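Local coordinates for solute Binding Protein, BlMnBP1 in complex with mannotriose (PDB 6FUV) that binds beta-manno-oligosaccharides such as mannotriose, probably handing them to an ABC transporter for uptake by the bacterium, at residues A45-K48 against E49-M53; N312-K315 against D316-E319; K326-T329 against E330-Y334. All coordinates share one frame; numbering follows the deposited sequence.

The three contacts follow one another along the chain and lie on the same side of its centre, in keeping with a place in one lobe of the two-lobed solute-binding-protein fold. Contact 1 sits on helix 43-53, which links parallel strands 22-28 and 57-63. Contacts 2 and 3 mark the beginning and end of helix 315-330, their centres about 20 Å apart. Contact 1 is also about 20 Å, centre to centre, from contact 2, without touching it. Its centre lies only about 11 Å from that of contact 3, and there the two helices pack directly. Residues distant in sequence thus make contacts 1 and 3 one packed region, with contact 2 at the far end of the second helix.

Contact 1 (A45-K48 against E49-M53); sequences AYIK and EFNAM
With chi1 at -78°, Glu49 holds CG anti to its own carbonyl carbon, and the extended chain beyond runs back past the carbonyl of Ala45, bringing Glu49 CG to 3.7 Å from Ala45 O. Phe50 instead has CG anti to its backbone N (chi1 168°), which carries the ring away from residues 45-48 while its CB stays 3.5 Å from Ile47 O. Both belong to helix 43-53, the connecting helix of a beta-alpha-beta unit with parallel strands 22-28 and 57-63. Ile47 and Phe50 suit its inner side: the branched aliphatic chain rests on Val59 and Val61, while the aromatic ring reaches Ile57 and Val59 and meets Trp327 and Phe324 edge-to-face. The side chains of Ile47 and Asn51, one turn apart, lie alongside each other and point the same way. Lys48, long and charged, is at home on the exposed side. Polar ends look beyond these residues for partners: Glu49 OE1 forms a salt bridge with Lys41, and Tyr46 OH, at the far end of a buried ring, bonds to Asn337. Along the backbone, the bond from Glu49 N to Ala45 O is weak at 3.3 Å, whereas Phe50 N reaches Tyr46 O at 2.9 Å. One residue on, Asn51 N donates to Ile47 O at 2.8 Å.

Contact 2 (N312-K315 against D316-E319); sequences NSDK and DRQE
The carboxylate of Asp314 and the guanidinium of Arg317 are turned nearly parallel, their planes 19° apart, although the two side chains pass each other at a slant. OD2 of Asp314 faces NH1 of Arg317 in a salt bridge of 3.2 Å. The other oxygen is turned to the backbone: Arg317 N donates to Asp314 OD1 at 2.8 Å, meeting it nearly along the C-O axis. One short carboxylate can serve both because chi1 of 63° sets CG between the backbone N and the carbonyl carbon, folding the group over the start of the helix. With an alanine in place of Asp314, Arg317 N would probably lose its capping acceptor and NH1 its carboxylate partner, giving the guanidinium more freedom to turn. The long arginine suits its place because its extended chain passes Asp314 OD1, with CG of Arg317 3.2 Å from that oxygen, and goes on to give an NE bond to Thr23 O. A bound acetate, probably from the crystallisation liquor, lies beside it. Gln318 comes from another side, its CG 3.3 Å from Ser313 O, and its OE1 accepts from the backbone N of Lys3. Ser313 turns its small CB inward, 4.0 Å from Arg317 CB, while its hydroxyl bonds to Asp83. Regular helical bonding begins with Gln318 N to Asp314 O at 2.9 Å. Asp316, in the first turn, places a negative charge where it would probably be stabilised by the helix dipole. A side-chain acceptor on the residue just before the helix, bonded to the backbone N three positions on, is the classic N-cap, and here it opens helix 315-330 after strand 298-309.

Contact 3 (K326-T329 against E330-Y334); sequences KWMT and EKSGY
The indole of Trp327 is roofed by Lys331 and Ser332 where helix 315-330 ends and the chain enters an ST turn. CB of Lys331 stands over one face in a CH-pi contact, 3.7 Å from the centroid of the five-membered ring and 16° off its normal. CB of Ser332 meets the six-membered part, 3.4 Å from CZ3 of Trp327. Tryptophan offers a broad enough surface to receive both residues, and the aliphatic root of the lysine can cover it while the amine is led away. The serine hydroxyl works as a clasp. With chi1 at 78°, OG lies between its backbone N and carbonyl carbon, close enough to donate to Met328 O at 3.0 Å, in the carbonyl plane and on a lone pair. The same OG accepts from Tyr334 N at 3.0 Å, the bond that defines the ST turn. Met328 bends its flexible chain to bring CE within 4.0 Å of Tyr334 CD2, the two side chains slanting past each other. On another side of the helix Lys326 and Glu330 run alongside, pointing the same way, with NZ of Lys326 4.2 Å from Glu330 OE2, beyond salt-bridge distance. That ammonium is held instead by Glu111 and by the carbonyl oxygens of Tyr8 and Ile11, while Glu330 helps line a pocket holding a polyethylene glycol, probably from the crystallisation liquor. Further out, Tyr46 touches Ser332, and Glu49 and Met53 touch Trp327, so helix 43-53 backs the turn. Gly333 takes a positive phi of 73°, where a side chain would collide with the preceding carbonyl oxygen. A water links the helix end to this glycine, donating to Thr329 O at 2.7 Å and accepting from Gly333 N at 3.2 Å.

Contact 1 (A45-K48 against E49-M53)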
loop_
_atom_site.group_PDB
_atom_site.type_symbol
_atom_site.label_atom_id
_atom_site.label_comp_id
_atom_site.label_asym_id
_atom_site.label_seq_id
_atom_site.Cartn_x
_atom_site.Cartn_y
_atom_site.Cartn_z
ATOM N N ALA A 45 10.590 20.608 3.212
ATOM C CA ALA A 45 11.372 20.331 4.407
ATOM C C ALA A 45 12.387 19.211 4.196
ATOM O O ALA A 45 13.521 19.289 4.679
ATOM C CB ALA A 45 10.413 19.966 5.544
ATOM N N TYR A 46 12.000 18.144 3.507
ATOM C CA TYR A 46 12.977 17.092 3.268
ATOM C C TYR A 46 14.016 17.578 2.268
ATOM O O TYR A 46 15.209 17.260 2.373
ATOM C CB TYR A 46 12.303 15.805 2.756
ATOM C CG TYR A 46 11.538 15.037 3.792
ATOM C CD1 TYR A 46 12.183 14.313 4.755
ATOM C CD2 TYR A 46 10.172 15.012 3.791
ATOM C CE1 TYR A 46 11.465 13.620 5.745
ATOM C CE2 TYR A 46 9.459 14.293 4.763
ATOM C CZ TYR A 46 10.106 13.617 5.716
ATOM O OH TYR A 46 9.409 12.904 6.668
ATOM N N ILE A 47 13.561 18.299 1.251
ATOM C CA ILE A 47 14.467 18.685 0.185
ATOM C C ILE A 47 15.486 19.688 0.721
ATOM O O ILE A 47 16.677 19.635 0.392
ATOM C CB ILE A 47 13.652 19.224 -1.007
ATOM C CG1 ILE A 47 12.879 18.062 -1.641
ATOM C CG2 ILE A 47 14.585 19.967 -1.978
ATOM C CD1 ILE A 47 11.805 18.447 -2.559
ATOM N N LYS A 48 15.045 20.581 1.602
ATOM C CA LYS A 48 15.970 21.497 2.249
ATOM C C LYS A 48 17.072 20.733 2.971
ATOM O O LYS A 48 18.255 21.098 2.893
ATOM C CB LYS A 48 15.184 22.367 3.214
ATOM C CG LYS A 48 15.992 23.513 3.843
ATOM C CD LYS A 48 15.457 23.854 5.232
ATOM C CE LYS A 48 16.442 23.459 6.338
ATOM N NZ LYS A 48 17.378 24.587 6.686
ATOM N N GLU A 49 16.692 19.658 3.676
ATOM C CA GLU A 49 17.691 18.840 4.353
ATOM C C GLU A 49 18.594 18.142 3.358
ATOM O O GLU A 49 19.803 18.080 3.570
ATOM C CB GLU A 49 17.009 17.840 5.279
ATOM C CG GLU A 49 16.534 18.486 6.591
ATOM C CD GLU A 49 15.454 17.657 7.308
ATOM O OE1 GLU A 49 15.360 16.419 7.030
ATOM O OE2 GLU A 49 14.691 18.250 8.119
ATOM N N PHE A 50 18.039 17.637 2.259
ATOM C CA PHE A 50 18.878 16.997 1.248
ATOM C C PHE A 50 19.907 17.967 0.694
ATOM O O PHE A 50 21.061 17.580 0.452
ATOM C CB PHE A 50 18.002 16.434 0.130
ATOM C CG PHE A 50 18.759 15.990 -1.121
ATOM C CD1 PHE A 50 19.371 14.775 -1.175
ATOM C CD2 PHE A 50 18.756 16.770 -2.250
ATOM C CE1 PHE A 50 20.023 14.344 -2.291
ATOM C CE2 PHE A 50 19.387 16.356 -3.380
ATOM C CZ PHE A 50 20.047 15.150 -3.410
ATOM N N ASN A 51 19.490 19.233 0.500
ATOM C CA ASN A 51 20.336 20.273 -0.070
ATOM C C ASN A 51 21.460 20.691 0.877
ATOM O O ASN A 51 22.448 21.284 0.421
ATOM C CB ASN A 51 19.485 21.498 -0.461
ATOM C CG ASN A 51 18.769 21.307 -1.755
ATOM O OD1 ASN A 51 19.246 20.575 -2.665
ATOM N ND2 ASN A 51 17.611 21.943 -1.873
ATOM N N ALA A 52 21.361 20.389 2.182
ATOM C CA ALA A 52 22.515 20.644 3.042
ATOM C C ALA A 52 23.681 19.752 2.644
ATOM O O ALA A 52 24.836 20.140 2.813
ATOM C CB ALA A 52 22.171 20.424 4.522
ATOM N N MET A 53 23.404 18.557 2.108
ATOM C CA MET A 53 24.440 17.651 1.631
ATOM C C MET A 53 24.691 17.837 0.141
ATOM O O MET A 53 25.846 17.802 -0.298
ATOM C CB MET A 53 24.043 16.206 1.939
ATOM C CG MET A 53 25.217 15.277 2.209
ATOM S SD MET A 53 24.781 13.543 2.571
ATOM C CE MET A 53 23.585 13.812 3.891
#

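Contact 2 (N312-K315 against D316-E319)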
loop_
_atom_site.group_PDB
_atom_site.type_symbol
_atom_site.label_atom_id
_atom_site.label_comp_id
_atom_site.label_asym_id
_atom_site.label_seq_id
_atom_site.Cartn_x
_atom_site.Cartn_y
_atom_site.Cartn_z
ATOM N N ASN A 312 14.271 7.967 -19.652
ATOM C CA ASN A 312 14.395 9.089 -20.577
ATOM C C ASN A 312 15.350 10.151 -20.063
ATOM O O ASN A 312 15.979 10.858 -20.858
ATOM C CB ASN A 312 13.052 9.754 -20.851
ATOM C CG ASN A 312 12.082 8.841 -21.541
ATOM O OD1 ASN A 312 12.464 7.899 -22.199
ATOM N ND2 ASN A 312 10.797 9.129 -21.382
ATOM N N SER A 313 15.437 10.302 -18.750
ATOM C CA SER A 313 16.255 11.345 -18.162
ATOM C C SER A 313 17.721 11.203 -18.589
ATOM O O SER A 313 18.261 10.093 -18.724
ATOM C CB SER A 313 16.179 11.277 -16.630
ATOM O OG SER A 313 14.863 11.183 -16.189
ATOM N N ASP A 314 18.396 12.340 -18.730
ATOM C CA ASP A 314 19.778 12.326 -19.186
ATOM C C ASP A 314 20.689 11.791 -18.098
ATOM O O ASP A 314 20.238 11.457 -16.997
ATOM C CB ASP A 314 20.243 13.704 -19.647
ATOM C CG ASP A 314 20.250 14.757 -18.548
ATOM O OD1 ASP A 314 20.335 14.412 -17.363
ATOM O OD2 ASP A 314 20.172 15.952 -18.896
ATOM N N LYS A 315 21.964 11.626 -18.460
ATOM C CA LYS A 315 22.941 10.971 -17.602
ATOM C C LYS A 315 23.006 11.635 -16.240
ATOM O O LYS A 315 22.979 10.954 -15.214
ATOM C CB LYS A 315 24.292 10.996 -18.315
ATOM C CG LYS A 315 25.313 10.035 -17.842
ATOM C CD LYS A 315 26.621 10.067 -18.732
ATOM C CE LYS A 315 26.948 11.463 -19.223
ATOM N NZ LYS A 315 28.183 11.512 -20.109
ATOM N N ASP A 316 23.095 12.970 -16.221
ATOM C CA ASP A 316 23.204 13.718 -14.969
ATOM C C ASP A 316 21.960 13.578 -14.105
ATOM O O ASP A 316 22.059 13.483 -12.890
ATOM C CB ASP A 316 23.431 15.216 -15.231
ATOM C CG ASP A 316 24.841 15.551 -15.614
ATOM O OD1 ASP A 316 25.682 14.648 -15.686
ATOM O OD2 ASP A 316 25.070 16.736 -15.883
ATOM N N ARG A 317 20.784 13.637 -14.700
ATOM C CA ARG A 317 19.565 13.578 -13.904
ATOM C C ARG A 317 19.337 12.188 -13.348
ATOM O O ARG A 317 18.847 12.050 -12.222
ATOM C CB ARG A 317 18.354 14.013 -14.721
ATOM C CG ARG A 317 18.386 15.521 -15.099
ATOM C CD ARG A 317 17.038 15.996 -15.653
ATOM N NE ARG A 317 17.045 17.453 -15.710
ATOM C CZ ARG A 317 17.363 18.164 -16.783
ATOM N NH1 ARG A 317 17.636 17.548 -17.910
ATOM N NH2 ARG A 317 17.393 19.489 -16.726
ATOM N N GLN A 318 19.676 11.146 -14.127
ATOM C CA GLN A 318 19.555 9.787 -13.624
ATOM C C GLN A 318 20.382 9.631 -12.358
ATOM O O GLN A 318 19.895 9.130 -11.354
ATOM C CB GLN A 318 19.982 8.754 -14.682
ATOM C CG GLN A 318 19.060 8.604 -15.870
ATOM C CD GLN A 318 19.422 7.458 -16.743
ATOM O OE1 GLN A 318 20.462 6.820 -16.563
ATOM N NE2 GLN A 318 18.534 7.126 -17.642
ATOM N N GLU A 319 21.641 10.051 -12.385
ATOM C CA GLU A 319 22.512 9.910 -11.226
ATOM C C GLU A 319 22.047 10.788 -10.070
ATOM O O GLU A 319 22.035 10.347 -8.933
ATOM C CB GLU A 319 23.949 10.242 -11.637
ATOM C CG GLU A 319 24.884 10.445 -10.491
ATOM C CD GLU A 319 26.352 10.541 -10.869
ATOM O OE1 GLU A 319 26.661 10.746 -12.058
ATOM O OE2 GLU A 319 27.205 10.400 -9.946
#

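Contact 3 (K326-T329 against E330-Y334)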
loop_
_atom_site.group_PDB
_atom_site.type_symbol
_atom_site.label_atom_id
_atom_site.label_comp_id
_atom_site.label_asym_id
_atom_site.label_seq_id
_atom_site.Cartn_x
_atom_site.Cartn_y
_atom_site.Cartn_z
ATOM N N LYS A 326 18.654 7.319 -2.684
ATOM C CA LYS A 326 19.488 6.775 -1.640
ATOM C C LYS A 326 19.442 7.641 -0.403
ATOM O O LYS A 326 19.426 7.108 0.706
ATOM C CB LYS A 326 20.908 6.601 -2.143
ATOM C CG LYS A 326 21.759 5.832 -1.120
ATOM C CD LYS A 326 22.777 4.917 -1.748
ATOM C CE LYS A 326 23.661 4.223 -0.738
ATOM N NZ LYS A 326 24.676 3.346 -1.409
ATOM N N TRP A 327 19.432 8.969 -0.575
ATOM C CA TRP A 327 19.258 9.890 0.544
ATOM C C TRP A 327 17.904 9.723 1.223
ATOM O O TRP A 327 17.812 9.781 2.453
ATOM C CB TRP A 327 19.393 11.340 0.073
ATOM C CG TRP A 327 19.364 12.328 1.223
ATOM C CD1 TRP A 327 20.444 12.775 1.931
ATOM C CD2 TRP A 327 18.223 12.994 1.793
ATOM N NE1 TRP A 327 20.034 13.632 2.954
ATOM C CE2 TRP A 327 18.673 13.766 2.887
ATOM C CE3 TRP A 327 16.875 12.964 1.529
ATOM C CZ2 TRP A 327 17.826 14.557 3.636
ATOM C CZ3 TRP A 327 16.043 13.729 2.289
ATOM C CH2 TRP A 327 16.513 14.532 3.312
ATOM N N MET A 328 16.829 9.559 0.442
ATOM C CA MET A 328 15.547 9.293 1.074
ATOM C C MET A 328 15.632 8.006 1.880
ATOM O O MET A 328 15.075 7.909 2.969
ATOM C CB MET A 328 14.431 9.207 0.031
ATOM C CG MET A 328 14.046 10.564 -0.608
ATOM S SD MET A 328 13.140 11.552 0.572
ATOM C CE MET A 328 11.680 10.501 0.789
ATOM N N THR A 329 16.309 7.001 1.363
ATOM C CA THR A 329 16.277 5.709 2.045
ATOM C C THR A 329 17.116 5.763 3.302
ATOM O O THR A 329 16.650 5.383 4.380
ATOM C CB THR A 329 16.779 4.606 1.115
ATOM O OG1 THR A 329 15.961 4.558 -0.036
ATOM C CG2 THR A 329 16.737 3.188 1.781
ATOM N N GLU A 330 18.353 6.264 3.202
ATOM C CA GLU A 330 19.288 6.167 4.306
ATOM C C GLU A 330 19.256 7.333 5.259
ATOM O O GLU A 330 19.780 7.178 6.361
ATOM C CB GLU A 330 20.723 6.014 3.783
ATOM C CG GLU A 330 20.947 4.670 3.018
ATOM C CD GLU A 330 22.383 4.332 2.830
ATOM O OE1 GLU A 330 23.221 5.161 3.211
ATOM O OE2 GLU A 330 22.697 3.228 2.322
ATOM N N LYS A 331 18.684 8.481 4.867
ATOM C CA LYS A 331 18.903 9.695 5.637
ATOM C C LYS A 331 17.654 10.467 6.030
ATOM O O LYS A 331 17.631 11.154 7.048
ATOM C CB LYS A 331 19.800 10.656 4.865
ATOM C CG LYS A 331 21.190 10.126 4.545
ATOM C CD LYS A 331 21.937 9.843 5.819
ATOM C CE LYS A 331 23.439 10.012 5.604
ATOM N NZ LYS A 331 24.174 10.002 6.877
ATOM N N SER A 332 16.608 10.392 5.239
ATOM C CA SER A 332 15.547 11.377 5.395
ATOM C C SER A 332 14.718 11.179 6.656
ATOM O O SER A 332 14.113 12.124 7.166
ATOM C CB SER A 332 14.627 11.332 4.187
ATOM O OG SER A 332 13.714 10.246 4.237
ATOM N N GLY A 333 14.639 9.965 7.160
ATOM C CA GLY A 333 13.712 9.686 8.236
ATOM C C GLY A 333 12.263 9.639 7.838
ATOM O O GLY A 333 11.398 9.571 8.692
ATOM N N TYR A 334 11.977 9.656 6.552
ATOM C CA TYR A 334 10.602 9.710 6.068
ATOM C C TYR A 334 9.759 8.550 6.590
ATOM O O TYR A 334 8.627 8.739 7.034
ATOM C CB TYR A 334 10.639 9.725 4.542
ATOM C CG TYR A 334 9.282 9.592 3.836
ATOM C CD1 TYR A 334 8.666 8.375 3.694
ATOM C CD2 TYR A 334 8.640 10.698 3.304
ATOM C CE1 TYR A 334 7.437 8.239 3.057
ATOM C CE2 TYR A 334 7.389 10.584 2.657
ATOM C CZ TYR A 334 6.798 9.350 2.528
ATOM O OH TYR A 334 5.602 9.207 1.863
HETATM O O HOH W 1 15.318 7.054 5.993
#